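Local coordinates for chitinase (Chromobacterium violaceum, PDB 4TXG), which probably hydrolyses chitin, as a secreted family 18 glycoside hydrolase that cleaves the glycosidic bonds between its N-acetylglucosamine units, at residues Q686-G691 against W744-A749; W403-G408 against S481-N486; S276-A281 against A288-F293; A119-E124 against Y140-A145. All blocks are in the same frame, centred on the assembly; numbering follows the deposited sequence.

Interaction 1: Q686-G691 against W744-A749; sequences QTTLPG and WQSLGA
The flat groups that meet here are the peptide units of L689 and L747, joined by two reciprocal backbone hydrogen bonds. L747 N donates to L689 O at 2.8 Å and lies in the carbonyl plane of L689, whereas L689 N approaches L747 O at 2.9 Å tilted 33° from that carbonyl's plane. The L747 oxygen also accepts from N683 ND2, so two donors grip it. On one side of this bridge the leucine side chains run side by side and point the same way, L689 CD1 lying 4.1 Å from L747 CD2; L741, V753 and L773 extend the apolar cluster.

The link is a single antiparallel hydrogen-bonded pair, with the segments running 174° apart. It joins two connections that each pass from one sheet to the other of the C-terminal beta domain: 686-691 leads from strand 678-683 to strand 694-700, while the segment 744-749 leads from strand 734-740 to strand 752-758.

Across the bridge from the leucines, T688 CG2 meets S746 CB at 3.7 Å. With CG2 anti to its backbone N, the threonine keeps OG1 for a water 2.8 Å away, and that water accepts from A749 N at 2.8 Å. Farther along, the A749 methyl CB packs on Q686 C at 3.8 Å. At the other end G691 CA makes a CH...O contact of 3.2 Å with Q745 O.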
loop_
_atom_site.group_PDB
_atom_site.type_symbol
_atom_site.label_atom_id
_atom_site.label_comp_id
_atom_site.label_asym_id
_atom_site.label_seq_id
_atom_site.Cartn_x
_atom_site.Cartn_y
_atom_site.Cartn_z
ATOM N N GLN A 686 -17.418 27.623 -22.707
ATOM C CA GLN A 686 -18.138 28.127 -23.870
ATOM C C GLN A 686 -17.230 29.017 -24.720
ATOM O O GLN A 686 -17.709 29.790 -25.555
ATOM C CB GLN A 686 -19.383 28.907 -23.446
ATOM C CG GLN A 686 -20.364 28.111 -22.607
ATOM C CD GLN A 686 -21.646 28.881 -22.350
ATOM O OE1 GLN A 686 -22.014 29.772 -23.118
ATOM N NE2 GLN A 686 -22.330 28.547 -21.264
ATOM N N THR A 687 -15.923 28.913 -24.492
ATOM C CA THR A 687 -14.938 29.688 -25.247
ATOM C C THR A 687 -14.101 28.798 -26.154
ATOM O O THR A 687 -13.815 27.654 -25.815
ATOM C CB THR A 687 -13.955 30.441 -24.327
ATOM O OG1 THR A 687 -12.987 29.523 -23.808
ATOM C CG2 THR A 687 -14.667 31.085 -23.180
ATOM N N THR A 688 -13.698 29.331 -27.301
ATOM C CA THR A 688 -12.721 28.651 -28.140
ATOM C C THR A 688 -11.332 28.860 -27.535
ATOM O O THR A 688 -10.961 29.987 -27.231
ATOM C CB THR A 688 -12.739 29.188 -29.590
ATOM O OG1 THR A 688 -14.056 29.065 -30.135
ATOM C CG2 THR A 688 -11.760 28.421 -30.463
ATOM N N LEU A 689 -10.575 27.788 -27.339
ATOM C CA LEU A 689 -9.185 27.943 -26.926
ATOM C C LEU A 689 -8.340 28.147 -28.171
ATOM O O LEU A 689 -8.281 27.266 -29.028
ATOM C CB LEU A 689 -8.698 26.724 -26.143
ATOM C CG LEU A 689 -9.581 26.249 -24.992
ATOM C CD1 LEU A 689 -8.971 25.004 -24.345
ATOM C CD2 LEU A 689 -9.773 27.352 -23.964
ATOM N N PRO A 690 -7.695 29.317 -28.287
ATOM C CA PRO A 690 -6.921 29.630 -29.492
ATOM C C PRO A 690 -5.665 28.780 -29.592
ATOM O O PRO A 690 -5.178 28.286 -28.573
ATOM C CB PRO A 690 -6.541 31.105 -29.305
ATOM C CG PRO A 690 -7.357 31.606 -28.174
ATOM C CD PRO A 690 -7.703 30.430 -27.327
ATOM N N GLY A 691 -5.129 28.641 -30.799
ATOM C CA GLY A 691 -3.833 28.010 -30.961
ATOM C C GLY A 691 -2.815 28.731 -30.097
ATOM O O GLY A 691 -2.915 29.940 -29.896
ATOM N N TRP A 744 -1.725 27.113 -35.076
ATOM C CA TRP A 744 -2.795 27.108 -36.077
ATOM C C TRP A 744 -4.035 26.329 -35.654
ATOM O O TRP A 744 -5.019 26.280 -36.399
ATOM C CB TRP A 744 -2.282 26.519 -37.403
ATOM C CG TRP A 744 -1.918 25.051 -37.275
ATOM C CD1 TRP A 744 -2.769 23.983 -37.363
ATOM C CD2 TRP A 744 -0.616 24.505 -37.018
ATOM N NE1 TRP A 744 -2.076 22.809 -37.180
ATOM C CE2 TRP A 744 -0.750 23.100 -36.967
ATOM C CE3 TRP A 744 0.660 25.068 -36.846
ATOM C CZ2 TRP A 744 0.334 22.246 -36.742
ATOM C CZ3 TRP A 744 1.739 24.216 -36.610
ATOM C CH2 TRP A 744 1.567 22.823 -36.575
ATOM N N GLN A 745 -3.995 25.722 -34.473
ATOM C CA GLN A 745 -5.044 24.792 -34.090
ATOM C C GLN A 745 -5.778 25.214 -32.820
ATOM O O GLN A 745 -5.193 25.261 -31.740
ATOM C CB GLN A 745 -4.459 23.392 -33.913
ATOM C CG GLN A 745 -5.515 22.334 -33.585
ATOM C CD GLN A 745 -4.937 20.939 -33.507
ATOM O OE1 GLN A 745 -3.782 20.712 -33.869
ATOM N NE2 GLN A 745 -5.744 19.991 -33.045
ATOM N N SER A 746 -7.067 25.506 -32.958
ATOM C CA SER A 746 -7.892 25.873 -31.816
ATOM C C SER A 746 -8.601 24.650 -31.249
ATOM O O SER A 746 -8.642 23.592 -31.890
ATOM C CB SER A 746 -8.913 26.936 -32.221
ATOM O OG SER A 746 -9.728 26.481 -33.300
ATOM N N LEU A 747 -9.150 24.791 -30.043
ATOM C CA LEU A 747 -9.986 23.749 -29.462
ATOM C C LEU A 747 -11.336 24.363 -29.144
ATOM O O LEU A 747 -11.447 25.174 -28.219
ATOM C CB LEU A 747 -9.359 23.164 -28.199
ATOM C CG LEU A 747 -10.143 21.987 -27.607
ATOM C CD1 LEU A 747 -10.235 20.866 -28.624
ATOM C CD2 LEU A 747 -9.501 21.494 -26.311
ATOM N N GLY A 748 -12.352 23.992 -29.916
ATOM C CA GLY A 748 -13.660 24.620 -29.808
ATOM C C GLY A 748 -14.411 24.247 -28.546
ATOM O O GLY A 748 -14.105 23.242 -27.906
ATOM N N ALA A 749 -15.399 25.066 -28.188
ATOM C CA ALA A 749 -16.250 24.781 -27.036
ATOM C C ALA A 749 -16.915 23.416 -27.191
ATOM O O ALA A 749 -17.509 23.120 -28.232
ATOM C CB ALA A 749 -17.302 25.875 -26.871
HETATM O O HOH W 1 -16.167 27.357 -29.658
#

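Interaction 2: W403-G408 against S481-N486; sequences WNRFVG and SSVGSN
A chi1 of 72° sets R405 CG between its own backbone N and carbonyl carbon, and from there the chain runs extended to NE alongside V483. The two side chains point the same way, with R405 CD 3.6 Å from V483 CG2. In V407, CG2, the branch anti to the carbonyl carbon, meets S482 CB at 3.8 Å.

Between these two side-chain contacts, S482 N donates to R405 O at 2.9 Å, in the carbonyl plane and on a lone pair. S481 CA adds a CH...O contact of 3.3 Å to the same R405 oxygen. Farther out a water accepts from R405 NE at 2.7 Å and also bonds S481 OG at 3.2 Å.

The arginine lies over its neighbour: R405 CG sits above the centre of the F406 ring, F406 CZ faces the guanidinium plane near its rim, and F424 adds a cation-pi contact. S482 OG is held by K469 O and D496 N.

N404 OD1 accepts from F406 N at 3.1 Å, which makes an Asx turn. The R405-S482 bond and side-chain packing join the loop after barrel strand 391-395 to the region holding the antiparallel sheet of strands 466-468, 556-560, 565-570 and 575-578, consistent with the insertion domain that many family 18 chitinases carry beside the barrel.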
loop_
_atom_site.group_PDB
_atom_site.type_symbol
_atom_site.label_atom_id
_atom_site.label_comp_id
_atom_site.label_asym_id
_atom_site.label_seq_id
_atom_site.Cartn_x
_atom_site.Cartn_y
_atom_site.Cartn_z
ATOM N N TRP A 403 10.977 -16.038 -3.394
ATOM C CA TRP A 403 10.241 -16.423 -4.600
ATOM C C TRP A 403 11.131 -16.276 -5.844
ATOM O O TRP A 403 10.843 -16.859 -6.891
ATOM C CB TRP A 403 8.964 -15.585 -4.744
ATOM C CG TRP A 403 9.174 -14.122 -4.486
ATOM C CD1 TRP A 403 9.537 -13.176 -5.396
ATOM C CD2 TRP A 403 9.035 -13.438 -3.232
ATOM N NE1 TRP A 403 9.632 -11.947 -4.790
ATOM C CE2 TRP A 403 9.328 -12.081 -3.463
ATOM C CE3 TRP A 403 8.685 -13.843 -1.937
ATOM C CZ2 TRP A 403 9.282 -11.126 -2.451
ATOM C CZ3 TRP A 403 8.646 -12.890 -0.932
ATOM C CH2 TRP A 403 8.943 -11.550 -1.194
ATOM N N ASN A 404 12.213 -15.511 -5.734
ATOM C CA ASN A 404 13.238 -15.556 -6.779
ATOM C C ASN A 404 14.648 -15.504 -6.203
ATOM O O ASN A 404 14.838 -15.443 -4.991
ATOM C CB ASN A 404 13.021 -14.448 -7.821
ATOM C CG ASN A 404 13.188 -13.047 -7.257
ATOM O OD1 ASN A 404 14.165 -12.748 -6.582
ATOM N ND2 ASN A 404 12.226 -12.175 -7.553
ATOM N N ARG A 405 15.636 -15.531 -7.089
ATOM C CA ARG A 405 17.013 -15.761 -6.688
ATOM C C ARG A 405 17.785 -14.508 -6.272
ATOM O O ARG A 405 18.929 -14.613 -5.839
ATOM C CB ARG A 405 17.766 -16.429 -7.837
ATOM C CG ARG A 405 18.041 -15.477 -9.011
ATOM C CD ARG A 405 18.581 -16.258 -10.208
ATOM N NE ARG A 405 18.871 -15.394 -11.353
ATOM C CZ ARG A 405 17.966 -15.043 -12.262
ATOM N NH1 ARG A 405 16.710 -15.457 -12.156
ATOM N NH2 ARG A 405 18.313 -14.265 -13.277
ATOM N N PHE A 406 17.185 -13.331 -6.419
ATOM C CA PHE A 406 17.927 -12.094 -6.202
ATOM C C PHE A 406 17.947 -11.715 -4.726
ATOM O O PHE A 406 16.947 -11.269 -4.171
ATOM C CB PHE A 406 17.336 -10.967 -7.052
ATOM C CG PHE A 406 17.377 -11.249 -8.524
ATOM C CD1 PHE A 406 18.580 -11.224 -9.214
ATOM C CD2 PHE A 406 16.217 -11.553 -9.218
ATOM C CE1 PHE A 406 18.619 -11.492 -10.576
ATOM C CE2 PHE A 406 16.255 -11.819 -10.580
ATOM C CZ PHE A 406 17.457 -11.791 -11.248
ATOM N N VAL A 407 19.100 -11.917 -4.098
ATOM C CA VAL A 407 19.242 -11.714 -2.665
ATOM C C VAL A 407 19.424 -10.237 -2.334
ATOM O O VAL A 407 20.354 -9.601 -2.820
ATOM C CB VAL A 407 20.434 -12.507 -2.115
ATOM C CG1 VAL A 407 20.544 -12.309 -0.610
ATOM C CG2 VAL A 407 20.301 -13.996 -2.473
ATOM N N GLY A 408 18.558 -9.694 -1.484
ATOM C CA GLY A 408 18.638 -8.281 -1.182
ATOM C C GLY A 408 17.600 -7.841 -0.171
ATOM O O GLY A 408 16.820 -8.666 0.310
ATOM N N SER A 481 23.174 -14.252 -5.181
ATOM C CA SER A 481 22.225 -15.093 -5.894
ATOM C C SER A 481 21.978 -16.388 -5.144
ATOM O O SER A 481 22.903 -16.998 -4.609
ATOM C CB SER A 481 22.735 -15.403 -7.303
ATOM O OG SER A 481 21.868 -16.316 -7.952
ATOM N N SER A 482 20.723 -16.815 -5.124
ATOM C CA SER A 482 20.354 -18.035 -4.423
ATOM C C SER A 482 19.229 -18.737 -5.159
ATOM O O SER A 482 18.069 -18.385 -4.997
ATOM C CB SER A 482 19.929 -17.714 -2.992
ATOM O OG SER A 482 19.251 -18.815 -2.411
ATOM N N VAL A 483 19.569 -19.718 -5.986
ATOM C CA VAL A 483 18.560 -20.422 -6.769
ATOM C C VAL A 483 18.089 -21.658 -6.016
ATOM O O VAL A 483 18.895 -22.382 -5.429
ATOM C CB VAL A 483 19.109 -20.806 -8.160
ATOM C CG1 VAL A 483 18.146 -21.735 -8.905
ATOM C CG2 VAL A 483 19.395 -19.545 -8.973
ATOM N N GLY A 484 16.778 -21.888 -6.020
ATOM C CA GLY A 484 16.198 -22.957 -5.236
ATOM C C GLY A 484 15.648 -24.099 -6.064
ATOM O O GLY A 484 15.495 -23.988 -7.283
ATOM N N SER A 485 15.350 -25.204 -5.391
ATOM C CA SER A 485 14.806 -26.386 -6.050
ATOM C C SER A 485 13.441 -26.727 -5.486
ATOM O O SER A 485 13.077 -26.252 -4.408
ATOM C CB SER A 485 15.746 -27.575 -5.879
ATOM O OG SER A 485 17.026 -27.129 -5.486
ATOM N N ASN A 486 12.705 -27.566 -6.211
ATOM C CA ASN A 486 11.360 -27.974 -5.815
ATOM C C ASN A 486 10.529 -26.778 -5.374
ATOM O O ASN A 486 10.164 -26.668 -4.205
ATOM C CB ASN A 486 11.421 -29.017 -4.695
ATOM C CG ASN A 486 12.220 -30.247 -5.088
ATOM O OD1 ASN A 486 11.758 -31.078 -5.873
ATOM N ND2 ASN A 486 13.424 -30.372 -4.538
HETATM O O HOH W 2 21.119 -14.299 -10.336
#

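Interaction 3: S276-A281 against A288-F293; sequences SMTVNA and AGINAF
M277 and F293 cross at about a right angle, with the methionine's end laid over one face of the phenyl ring. Its methyl carbon CE is 3.9 Å from the F293 ring centroid and 24° off the normal, displaced toward the rim, and so comes closest to F293 CG at 3.5 Å. This is a CH-pi contact, and the sulfur joins it obliquely as a Met-aromatic pair, with M277 SD 5.0 Å from the F293 centroid. The bends at chi2 (-93°) and chi3 (-76°) carry the methyl over the ring and leave the sulfur to one side.

On its way there the M277 chain passes the first turn of helix 287-304, where M277 CG lies 3.6 Å from G289 O. G289 has no side chain, and the backbones come to 4.8 Å between M277 CA and G289 CA. I290 flanks the sulfur, its CG1 4.0 Å from M277 SD, while its CD1 reaches T278 O at 3.9 Å.

V193 of barrel strand 185-193 touches both M277 and F293, and helix 338-360 packs on I290 of the longer helix.

No hydrogen bond links the two segments directly; N286 does so from between them, its side chain bonding both S276 O and G289 N. Cohesion across this buried contact probably comes mainly from dispersion, perhaps helped by the slight positive polarisation of the sulfur-bound methyl facing the ring's pi cloud.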
loop_
_atom_site.group_PDB
_atom_site.type_symbol
_atom_site.label_atom_id
_atom_site.label_comp_id
_atom_site.label_asym_id
_atom_site.label_seq_id
_atom_site.Cartn_x
_atom_site.Cartn_y
_atom_site.Cartn_z
ATOM N N SER A 276 -13.832 -12.071 -9.372
ATOM C CA SER A 276 -15.156 -12.401 -9.883
ATOM C C SER A 276 -16.193 -11.411 -9.353
ATOM O O SER A 276 -17.210 -11.170 -9.999
ATOM C CB SER A 276 -15.524 -13.850 -9.524
ATOM O OG SER A 276 -15.273 -14.117 -8.158
ATOM N N MET A 277 -15.918 -10.815 -8.195
ATOM C CA MET A 277 -16.844 -9.844 -7.615
ATOM C C MET A 277 -16.839 -8.539 -8.411
ATOM O O MET A 277 -17.882 -7.897 -8.540
ATOM C CB MET A 277 -16.508 -9.569 -6.135
ATOM C CG MET A 277 -17.450 -8.557 -5.440
ATOM S SD MET A 277 -16.850 -6.836 -5.496
ATOM C CE MET A 277 -15.596 -6.935 -4.242
ATOM N N THR A 278 -15.678 -8.153 -8.957
ATOM C CA THR A 278 -15.596 -6.888 -9.693
ATOM C C THR A 278 -15.761 -7.019 -11.196
ATOM O O THR A 278 -16.128 -6.053 -11.847
ATOM C CB THR A 278 -14.250 -6.151 -9.441
ATOM O OG1 THR A 278 -13.153 -6.969 -9.872
ATOM C CG2 THR A 278 -14.088 -5.820 -7.963
ATOM N N VAL A 279 -15.465 -8.188 -11.759
ATOM C CA VAL A 279 -15.510 -8.357 -13.215
ATOM C C VAL A 279 -16.193 -9.673 -13.556
ATOM O O VAL A 279 -15.789 -10.731 -13.074
ATOM C CB VAL A 279 -14.086 -8.319 -13.848
ATOM C CG1 VAL A 279 -14.144 -8.562 -15.366
ATOM C CG2 VAL A 279 -13.389 -6.977 -13.554
ATOM N N ASN A 280 -17.249 -9.601 -14.362
ATOM C CA ASN A 280 -17.920 -10.806 -14.847
ATOM C C ASN A 280 -16.997 -11.651 -15.709
ATOM O O ASN A 280 -16.007 -11.161 -16.238
ATOM C CB ASN A 280 -19.165 -10.444 -15.661
ATOM C CG ASN A 280 -20.213 -9.733 -14.839
ATOM O OD1 ASN A 280 -20.564 -10.179 -13.749
ATOM N ND2 ASN A 280 -20.734 -8.630 -15.369
ATOM N N ALA A 281 -17.351 -12.918 -15.882
ATOM C CA ALA A 281 -16.548 -13.814 -16.699
ATOM C C ALA A 281 -16.435 -13.338 -18.151
ATOM O O ALA A 281 -15.492 -13.714 -18.850
ATOM C CB ALA A 281 -17.129 -15.220 -16.649
ATOM N N ALA A 288 -23.575 -5.918 -10.064
ATOM C CA ALA A 288 -24.331 -6.607 -9.017
ATOM C C ALA A 288 -23.423 -7.065 -7.877
ATOM O O ALA A 288 -23.773 -6.925 -6.698
ATOM C CB ALA A 288 -25.094 -7.796 -9.606
ATOM N N GLY A 289 -22.254 -7.599 -8.230
ATOM C CA GLY A 289 -21.287 -8.050 -7.241
ATOM C C GLY A 289 -20.754 -6.891 -6.419
ATOM O O GLY A 289 -20.627 -6.983 -5.194
ATOM N N ILE A 290 -20.433 -5.801 -7.104
ATOM C CA ILE A 290 -19.872 -4.617 -6.445
ATOM C C ILE A 290 -20.926 -3.970 -5.530
ATOM O O ILE A 290 -20.611 -3.499 -4.430
ATOM C CB ILE A 290 -19.340 -3.601 -7.489
ATOM C CG1 ILE A 290 -18.043 -4.125 -8.124
ATOM C CG2 ILE A 290 -19.091 -2.231 -6.852
ATOM C CD1 ILE A 290 -17.591 -3.350 -9.394
ATOM N N ASN A 291 -22.182 -3.972 -5.961
ATOM C CA ASN A 291 -23.251 -3.460 -5.113
ATOM C C ASN A 291 -23.452 -4.323 -3.873
ATOM O O ASN A 291 -23.619 -3.803 -2.767
ATOM C CB ASN A 291 -24.570 -3.366 -5.887
ATOM C CG ASN A 291 -24.599 -2.209 -6.871
ATOM O OD1 ASN A 291 -23.735 -1.332 -6.860
ATOM N ND2 ASN A 291 -25.614 -2.198 -7.722
ATOM N N ALA A 292 -23.442 -5.642 -4.049
ATOM C CA ALA A 292 -23.604 -6.543 -2.912
ATOM C C ALA A 292 -22.470 -6.356 -1.920
ATOM O O ALA A 292 -22.687 -6.304 -0.702
ATOM C CB ALA A 292 -23.666 -7.998 -3.375
ATOM N N PHE A 293 -21.254 -6.259 -2.442
ATOM C CA PHE A 293 -20.104 -6.083 -1.567
ATOM C C PHE A 293 -20.185 -4.760 -0.804
ATOM O O PHE A 293 -19.999 -4.723 0.417
ATOM C CB PHE A 293 -18.795 -6.146 -2.358
ATOM C CG PHE A 293 -17.590 -5.921 -1.502
ATOM C CD1 PHE A 293 -17.096 -6.946 -0.704
ATOM C CD2 PHE A 293 -16.979 -4.683 -1.459
ATOM C CE1 PHE A 293 -15.987 -6.738 0.110
ATOM C CE2 PHE A 293 -15.871 -4.471 -0.654
ATOM C CZ PHE A 293 -15.381 -5.501 0.129
#

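Interaction 4: A119-E124 against Y140-A145; sequences ALCRPE and YKQGGA
G143 lies in a type II beta turn from K141 to G144, closed by G144 N to K141 O, and its own N-H donates almost straight (2.9 Å, 170°) to L120 O in the carbonyl plane. G144 follows with CA 3.4 Å from C121 O, a CH...O contact.

Side chains close the contact beyond the turn. P123 crosses Y140 at about a right angle and sets CG over the middle of the ring, 3.5 Å from the Y140 centroid and 11° off the normal, a clear CH-pi contact. Y140 CB also approaches C121 O at 3.2 Å.

The disulfide from C121 to C137, three residues before Y140, closes a loop next to this contact, ahead of the first barrel strand, 155-161. With SG anti to the carbonyl carbon (chi1 -61°), the C121 side chain lies along the K141-Q142 peptide, its CB 3.4 Å from K141 O and its SG 3.9 Å from Q142 CG. The Y140 hydroxyl bonds D390, just before barrel strand 391-395, and Q365, the first residue of strand 365-371, linking this loop to the barrel. A water joins the segments again, accepting from E124 N at 2.9 Å and donating to G143 O at 2.8 Å.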
loop_
_atom_site.group_PDB
_atom_site.type_symbol
_atom_site.label_atom_id
_atom_site.label_comp_id
_atom_site.label_asym_id
_atom_site.label_seq_id
_atom_site.Cartn_x
_atom_site.Cartn_y
_atom_site.Cartn_z
ATOM N N ALA A 119 -17.852 20.602 4.212
ATOM C CA ALA A 119 -17.040 20.718 3.008
ATOM C C ALA A 119 -15.709 21.418 3.286
ATOM O O ALA A 119 -14.744 21.261 2.538
ATOM C CB ALA A 119 -17.806 21.449 1.927
ATOM N N LEU A 120 -15.656 22.185 4.372
ATOM C CA LEU A 120 -14.425 22.865 4.761
ATOM C C LEU A 120 -13.374 21.898 5.328
ATOM O O LEU A 120 -12.215 22.273 5.505
ATOM C CB LEU A 120 -14.737 23.960 5.785
ATOM C CG LEU A 120 -15.524 25.131 5.204
ATOM C CD1 LEU A 120 -16.074 26.019 6.313
ATOM C CD2 LEU A 120 -14.633 25.924 4.271
ATOM N N CYS A 121 -13.778 20.660 5.594
ATOM C CA CYS A 121 -12.869 19.665 6.163
ATOM C C CYS A 121 -12.560 18.516 5.204
ATOM O O CYS A 121 -11.982 17.510 5.611
ATOM C CB CYS A 121 -13.456 19.097 7.458
ATOM S SG CYS A 121 -13.715 20.345 8.740
ATOM N N ARG A 122 -12.939 18.648 3.938
ATOM C CA ARG A 122 -12.684 17.562 2.997
ATOM C C ARG A 122 -11.183 17.454 2.713
ATOM O O ARG A 122 -10.544 18.462 2.428
ATOM C CB ARG A 122 -13.464 17.778 1.689
ATOM C CG ARG A 122 -13.269 16.652 0.689
ATOM C CD ARG A 122 -14.113 16.844 -0.580
ATOM N NE ARG A 122 -13.897 18.152 -1.188
ATOM C CZ ARG A 122 -12.932 18.431 -2.062
ATOM N NH1 ARG A 122 -12.077 17.487 -2.452
ATOM N NH2 ARG A 122 -12.821 19.661 -2.553
ATOM N N PRO A 123 -10.615 16.237 2.816
ATOM C CA PRO A 123 -9.199 16.050 2.459
ATOM C C PRO A 123 -8.887 16.530 1.049
ATOM O O PRO A 123 -9.710 16.368 0.141
ATOM C CB PRO A 123 -9.001 14.534 2.574
ATOM C CG PRO A 123 -9.976 14.134 3.657
ATOM C CD PRO A 123 -11.197 15.017 3.403
ATOM N N GLU A 124 -7.712 17.129 0.875
ATOM C CA GLU A 124 -7.289 17.623 -0.429
ATOM C C GLU A 124 -7.419 16.558 -1.521
ATOM O O GLU A 124 -6.925 15.446 -1.368
ATOM C CB GLU A 124 -5.841 18.119 -0.358
ATOM C CG GLU A 124 -5.265 18.552 -1.701
ATOM C CD GLU A 124 -3.799 18.952 -1.599
ATOM O OE1 GLU A 124 -3.336 19.246 -0.479
ATOM O OE2 GLU A 124 -3.106 18.960 -2.636
ATOM N N TYR A 140 -11.747 14.934 10.270
ATOM C CA TYR A 140 -10.764 15.836 9.678
ATOM C C TYR A 140 -10.866 17.262 10.208
ATOM O O TYR A 140 -11.913 17.697 10.681
ATOM C CB TYR A 140 -10.913 15.854 8.155
ATOM C CG TYR A 140 -10.664 14.497 7.532
ATOM C CD1 TYR A 140 -9.385 13.965 7.479
ATOM C CD2 TYR A 140 -11.715 13.744 7.004
ATOM C CE1 TYR A 140 -9.140 12.719 6.915
ATOM C CE2 TYR A 140 -11.479 12.495 6.427
ATOM C CZ TYR A 140 -10.193 11.986 6.396
ATOM O OH TYR A 140 -9.946 10.746 5.835
ATOM N N LYS A 141 -9.753 17.977 10.130
ATOM C CA LYS A 141 -9.690 19.381 10.518
ATOM C C LYS A 141 -10.097 20.248 9.346
ATOM O O LYS A 141 -10.197 19.757 8.225
ATOM C CB LYS A 141 -8.270 19.749 10.961
ATOM C CG LYS A 141 -7.685 18.780 11.953
ATOM C CD LYS A 141 -6.188 18.992 12.114
ATOM C CE LYS A 141 -5.584 17.892 12.963
ATOM N NZ LYS A 141 -4.131 18.102 13.177
ATOM N N GLN A 142 -10.338 21.532 9.590
ATOM C CA GLN A 142 -10.551 22.433 8.466
ATOM C C GLN A 142 -9.274 22.423 7.635
ATOM O O GLN A 142 -8.172 22.536 8.170
ATOM C CB GLN A 142 -10.931 23.839 8.935
ATOM C CG GLN A 142 -12.292 23.857 9.625
ATOM C CD GLN A 142 -12.892 25.238 9.737
ATOM O OE1 GLN A 142 -12.590 26.125 8.943
ATOM N NE2 GLN A 142 -13.749 25.425 10.730
ATOM N N GLY A 143 -9.430 22.228 6.331
ATOM C CA GLY A 143 -8.289 22.047 5.455
ATOM C C GLY A 143 -8.036 20.593 5.100
ATOM O O GLY A 143 -7.265 20.300 4.183
ATOM N N GLY A 144 -8.669 19.675 5.827
ATOM C CA GLY A 144 -8.658 18.273 5.435
ATOM C C GLY A 144 -7.650 17.344 6.098
ATOM O O GLY A 144 -7.659 16.141 5.827
ATOM N N ALA A 145 -6.768 17.877 6.941
ATOM C CA ALA A 145 -5.808 17.026 7.645
ATOM C C ALA A 145 -6.542 16.197 8.688
ATOM O O ALA A 145 -7.529 16.649 9.261
ATOM C CB ALA A 145 -4.708 17.859 8.304
HETATM O O HOH W 3 -6.046 18.055 3.126
#

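In the fold
The four contacts follow one another along the chain and none touches another. Interaction 4 precedes the first barrel strand, 155-161, and meets the barrel near strand starts; interaction 3 packs helices against the barrel wall, and its helix 287-304 leads into strand 308-312, around which the family's DGVDIDFE catalytic motif runs, its glutamate just beyond the strand. Interactions 3 and 4 are about 18 Å apart between nearest atoms. Interaction 2 lies across the chain's centre from interaction 4, centres about 47 Å apart. Interaction 1, in the C-terminal beta domain, lies about 36 Å from interaction 4 and about 57 Å from interaction 2, centre to centre. A cesium ion lies about 5 Å from the Q745 side chain.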